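Local coordinates for inclusion membrane protein A (Chlamydia trachomatis, PDB 6E7E) that probably mediates homotypic fusion of chlamydial inclusions as a SNARE-like protein of the inclusion membrane, of which this chain is the helical soluble domain, at residues 100-103 with 104-108; 128-131 with 132-136. The protein carries 2 engineered substitutions. One frame throughout, in Å; residues are numbered along the deposited sequence.

Contact 1. Residues 100-103 with 104-108; sequences LREE and IRFLT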
loop_
_atom_site.group_PDB
_atom_site.type_symbol
_atom_site.label_atom_id
_atom_site.label_comp_id
_atom_site.label_asym_id
_atom_site.label_seq_id
_atom_site.Cartn_x
_atom_site.Cartn_y
_atom_site.Cartn_z
ATOM N N LEU A 100 5.452 0.571 -5.347
ATOM C CA LEU A 100 5.018 1.494 -4.279
ATOM C C LEU A 100 6.217 2.241 -3.696
ATOM O O LEU A 100 6.094 3.434 -3.426
ATOM C CB LEU A 100 4.248 0.709 -3.216
ATOM C CG LEU A 100 2.864 0.257 -3.654
ATOM C CD1 LEU A 100 2.338 -0.821 -2.711
ATOM C CD2 LEU A 100 1.886 1.420 -3.731
ATOM N N ARG A 101 7.325 1.546 -3.495
ATOM C CA ARG A 101 8.512 2.223 -2.957
ATOM C C ARG A 101 8.945 3.311 -3.931
ATOM O O ARG A 101 9.359 4.385 -3.474
ATOM C CB ARG A 101 9.624 1.207 -2.749
ATOM C CG ARG A 101 9.579 0.428 -1.451
ATOM C CD ARG A 101 10.924 -0.190 -1.132
ATOM N NE ARG A 101 10.914 -1.097 0.014
ATOM C CZ ARG A 101 10.955 -0.724 1.297
ATOM N NH1 ARG A 101 10.967 0.556 1.628
ATOM N NH2 ARG A 101 11.022 -1.641 2.242
ATOM N N GLU A 102 8.921 3.037 -5.218
ATOM C CA GLU A 102 9.350 4.063 -6.194
ATOM C C GLU A 102 8.355 5.224 -6.220
ATOM O O GLU A 102 8.804 6.383 -6.331
ATOM C CB GLU A 102 9.554 3.446 -7.567
ATOM C CG GLU A 102 10.805 2.597 -7.653
ATOM C CD GLU A 102 12.057 3.445 -7.583
ATOM O OE1 GLU A 102 12.404 4.047 -8.611
ATOM O OE2 GLU A 102 12.622 3.588 -6.485
ATOM N N GLU A 103 7.051 4.973 -6.113
ATOM C CA GLU A 103 6.083 6.093 -6.040
ATOM C C GLU A 103 6.414 6.965 -4.837
ATOM O O GLU A 103 6.385 8.199 -4.950
ATOM C CB GLU A 103 4.654 5.601 -5.942
ATOM C CG GLU A 103 4.142 4.886 -7.178
ATOM C CD GLU A 103 4.165 5.661 -8.489
ATOM O OE1 GLU A 103 4.131 6.899 -8.476
ATOM O OE2 GLU A 103 4.161 5.007 -9.544
ATOM N N ILE A 104 6.710 6.368 -3.703
ATOM C CA ILE A 104 7.088 7.150 -2.493
ATOM C C ILE A 104 8.327 7.976 -2.796
ATOM O O ILE A 104 8.388 9.139 -2.418
ATOM C CB ILE A 104 7.315 6.229 -1.279
ATOM C CG1 ILE A 104 5.982 5.669 -0.799
ATOM C CG2 ILE A 104 8.059 6.951 -0.159
ATOM C CD1 ILE A 104 6.149 4.491 0.134
ATOM N N ARG A 105 9.310 7.380 -3.431
ATOM C CA ARG A 105 10.553 8.104 -3.729
ATOM C C ARG A 105 10.215 9.364 -4.522
ATOM O O ARG A 105 10.768 10.444 -4.245
ATOM C CB ARG A 105 11.534 7.191 -4.460
ATOM C CG ARG A 105 12.922 7.792 -4.550
ATOM C CD ARG A 105 13.963 6.835 -5.071
ATOM N NE ARG A 105 13.705 6.436 -6.450
ATOM C CZ ARG A 105 14.104 7.099 -7.541
ATOM N NH1 ARG A 105 14.773 8.233 -7.439
ATOM N NH2 ARG A 105 13.820 6.616 -8.738
ATOM N N PHE A 106 9.388 9.268 -5.542
ATOM C CA PHE A 106 9.050 10.442 -6.380
ATOM C C PHE A 106 8.200 11.446 -5.624
ATOM O O PHE A 106 8.295 12.655 -5.832
ATOM C CB PHE A 106 8.172 10.073 -7.575
ATOM C CG PHE A 106 8.662 8.956 -8.462
ATOM C CD1 PHE A 106 10.014 8.821 -8.729
ATOM C CD2 PHE A 106 7.775 8.060 -9.058
ATOM C CE1 PHE A 106 10.479 7.813 -9.562
ATOM C CE2 PHE A 106 8.239 7.047 -9.885
ATOM C CZ PHE A 106 9.592 6.922 -10.134
ATOM N N LEU A 107 7.301 10.971 -4.782
ATOM C CA LEU A 107 6.343 11.862 -4.108
ATOM C C LEU A 107 7.020 12.606 -2.963
ATOM O O LEU A 107 6.566 13.701 -2.641
ATOM C CB LEU A 107 5.190 11.010 -3.600
ATOM C CG LEU A 107 3.998 11.763 -3.029
ATOM C CD1 LEU A 107 3.398 12.740 -4.034
ATOM C CD2 LEU A 107 2.942 10.762 -2.597
ATOM N N THR A 108 8.017 12.007 -2.333
ATOM C CA THR A 108 8.547 12.530 -1.051
ATOM C C THR A 108 8.889 14.014 -1.094
ATOM O O THR A 108 8.504 14.719 -0.173
ATOM C CB THR A 108 9.725 11.675 -0.603
ATOM O OG1 THR A 108 9.253 10.390 -0.203
ATOM C CG2 THR A 108 10.426 12.253 0.597
#
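E102 and R105, three residues apart on the outer side of helix 87-107, are joined by a bidentate i to i+3 salt bridge near the C-terminal end of this helix in an all-helical bundle. The arginine presents its NE side: R105 NH2 donates to E102 OE1 at 2.9 Å and R105 NE to E102 OE2 at 3.0 Å, each oxygen being met on its syn side. Carboxylate and guanidinium are not quite coplanar, their planes 27° apart, and the two chains run side by side. The turn about the CG-CD bond of R105 (chi3 64°) brings the NE edge back to the glutamate, whose own chain is folded at chi2 to meet it. Two bonds of this kind fix the rotation of both flat groups.

The backbone beneath keeps the regular helical pattern, including F106 N to E102 O at 3.0 Å. That same carbonyl oxygen, E102 O, faces the F106 ring, 3.3 Å from its plane and opposite its centre. Near the ring's edge, E103 OE1 lies 3.9 Å from F106 CD2, with carboxylate and ring planes almost perpendicular at 85°; the other oxygen, OE2, is hydrogen-bonded to S137 of helix 125-165.

On the inner side L100 and L107 pack against both helix 4-38 and helix 125-165, while I104 rests on L25. I104 CG1 lies 3.5 Å from L100 O, beside the I104 N to L100 O hydrogen bond. One turn on, I104 O receives both the amide and the hydroxyl of T108, with T108 OG1 at 2.7 Å from I104 O and well above the carbonyl plane.

Contact 2. Residues 128-131 with 132-136; sequences IEEL and KTIRD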
loop_
_atom_site.group_PDB
_atom_site.type_symbol
_atom_site.label_atom_id
_atom_site.label_comp_id
_atom_site.label_asym_id
_atom_site.label_seq_id
_atom_site.Cartn_x
_atom_site.Cartn_y
_atom_site.Cartn_z
ATOM N N ILE A 128 1.690 20.538 -10.072
ATOM C CA ILE A 128 0.318 20.009 -9.946
ATOM C C ILE A 128 0.146 18.834 -10.918
ATOM O O ILE A 128 -0.437 17.808 -10.554
ATOM C CB ILE A 128 -0.716 21.116 -10.150
ATOM C CG1 ILE A 128 -0.677 22.107 -8.992
ATOM C CG2 ILE A 128 -2.111 20.535 -10.358
ATOM C CD1 ILE A 128 -1.382 23.406 -9.284
ATOM N N GLU A 129 0.639 18.973 -12.140
ATOM C CA GLU A 129 0.515 17.902 -13.148
ATOM C C GLU A 129 1.281 16.661 -12.680
ATOM O O GLU A 129 0.773 15.546 -12.848
ATOM C CB GLU A 129 1.041 18.418 -14.480
ATOM C CG GLU A 129 1.128 17.347 -15.531
ATOM C CD GLU A 129 -0.194 16.685 -15.807
ATOM O OE1 GLU A 129 -1.253 17.268 -15.451
ATOM O OE2 GLU A 129 -0.154 15.591 -16.370
ATOM N N GLU A 130 2.460 16.846 -12.101
ATOM C CA GLU A 130 3.227 15.703 -11.594
ATOM C C GLU A 130 2.443 15.022 -10.475
ATOM O O GLU A 130 2.397 13.774 -10.424
ATOM C CB GLU A 130 4.588 16.165 -11.115
ATOM C CG GLU A 130 5.443 15.015 -10.671
ATOM C CD GLU A 130 6.869 15.375 -10.320
ATOM O OE1 GLU A 130 7.148 16.572 -10.165
ATOM O OE2 GLU A 130 7.705 14.454 -10.222
ATOM N N LEU A 131 1.851 15.786 -9.591
ATOM C CA LEU A 131 1.081 15.229 -8.475
ATOM C C LEU A 131 -0.102 14.427 -9.002
ATOM O O LEU A 131 -0.379 13.336 -8.484
ATOM C CB LEU A 131 0.634 16.329 -7.523
ATOM C CG LEU A 131 1.744 16.869 -6.640
ATOM C CD1 LEU A 131 1.264 18.146 -5.958
ATOM C CD2 LEU A 131 2.167 15.843 -5.609
ATOM N N LYS A 132 -0.811 14.939 -9.992
ATOM C CA LYS A 132 -1.952 14.198 -10.537
ATOM C C LYS A 132 -1.480 12.883 -11.153
ATOM O O LYS A 132 -2.171 11.846 -11.027
ATOM C CB LYS A 132 -2.678 15.003 -11.596
ATOM C CG LYS A 132 -3.463 16.183 -11.071
ATOM C CD LYS A 132 -4.028 16.998 -12.187
ATOM C CE LYS A 132 -4.766 18.227 -11.713
ATOM N NZ LYS A 132 -5.034 19.150 -12.844
ATOM N N THR A 133 -0.321 12.900 -11.798
ATOM C CA THR A 133 0.209 11.683 -12.450
ATOM C C THR A 133 0.578 10.652 -11.382
ATOM O O THR A 133 0.264 9.446 -11.554
ATOM C CB THR A 133 1.378 12.090 -13.351
ATOM O OG1 THR A 133 0.941 13.061 -14.305
ATOM C CG2 THR A 133 1.981 10.910 -14.071
ATOM N N ILE A 134 1.254 11.061 -10.335
ATOM C CA ILE A 134 1.605 10.132 -9.240
ATOM C C ILE A 134 0.341 9.632 -8.550
ATOM O O ILE A 134 0.252 8.442 -8.235
ATOM C CB ILE A 134 2.572 10.791 -8.248
ATOM C CG1 ILE A 134 3.894 11.098 -8.942
ATOM C CG2 ILE A 134 2.751 9.899 -7.031
ATOM C CD1 ILE A 134 4.747 12.044 -8.160
ATOM N N ARG A 135 -0.629 10.504 -8.286
ATOM C CA ARG A 135 -1.902 10.064 -7.687
ATOM C C ARG A 135 -2.498 8.944 -8.528
ATOM O O ARG A 135 -2.928 7.916 -7.962
ATOM C CB ARG A 135 -2.849 11.254 -7.627
ATOM C CG ARG A 135 -4.278 10.920 -7.219
ATOM C CD ARG A 135 -5.261 11.964 -7.737
ATOM N NE ARG A 135 -5.352 12.010 -9.190
ATOM C CZ ARG A 135 -5.819 13.025 -9.918
ATOM N NH1 ARG A 135 -6.394 14.068 -9.337
ATOM N NH2 ARG A 135 -5.752 12.982 -11.234
ATOM N N ASP A 136 -2.545 9.126 -9.832
ATOM C CA ASP A 136 -3.155 8.096 -10.706
ATOM C C ASP A 136 -2.376 6.779 -10.637
ATOM O O ASP A 136 -2.981 5.703 -10.555
ATOM C CB ASP A 136 -3.219 8.591 -12.139
ATOM C CG ASP A 136 -4.144 9.757 -12.399
ATOM O OD1 ASP A 136 -4.927 10.113 -11.485
ATOM O OD2 ASP A 136 -4.055 10.293 -13.521
HETATM O O HOH W 1 -2.499 19.431 -14.156
#
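I128 and K132 lie side by side one turn apart on helix 125-165, the long C-terminal helix of the bundle, in an i to i+4 pairing of aliphatic surfaces. K132 CE rests 3.8 Å from I128 CG2. With CG beside its own backbone N (chi1 -71°) and every later torsion near 180°, the lysine runs straight back along the isoleucine and carries NZ to a salt bridge with D45 of helix 44-57.

The close packing is on the side facing the bundle. L131 is buried against L46, L107 and L110, and I134 fits among E103, F106 and L110; its CD1 also meets the aliphatic part of E130, I134 CD1 being 4.0 Å from E130 CG. R135 turns to helix 44-57, touching F53 and reaching D52 with NH1.

The exposed side, by contrast, is polar and more loosely joined. There R135 gives both NE and NH2 to OD1 of its neighbour D136. E129 OE1 and K132 NZ stay 5.0 Å apart, and a single water spans them, donating to E129 OE1 and accepting from K132 NZ. T133 turns its hydroxyl inward to the backbone instead of to the glutamate carboxylate. E129 O thereby takes two donors from opposite faces of its plane: T133 N at 3.0 Å, and T133 OG1 at 2.9 Å from that same E129 O.

In the fold
Contact 1 is the more internal, with four of its eight touching residues buried against two of eight in contact 2; its centre lies about 11 Å from the chain's centre, that of contact 2 about 17 Å. They belong to different helices, 87-107 and 125-165, which meet directly: L107 CD1 packs 3.7 Å from L131 CD2, and E103 OE1 lies 3.6 Å from I134 CG2. Contact 1 faces helix 4-38 as well, whereas contact 2 looks to helices 44-57 and 110-119. Their surface chemistry also differs. E102 and R105 pair directly, whereas a water links E129 to K132; R135 and D136 do pair directly, and K132 and R135 also reach aspartates of helix 44-57.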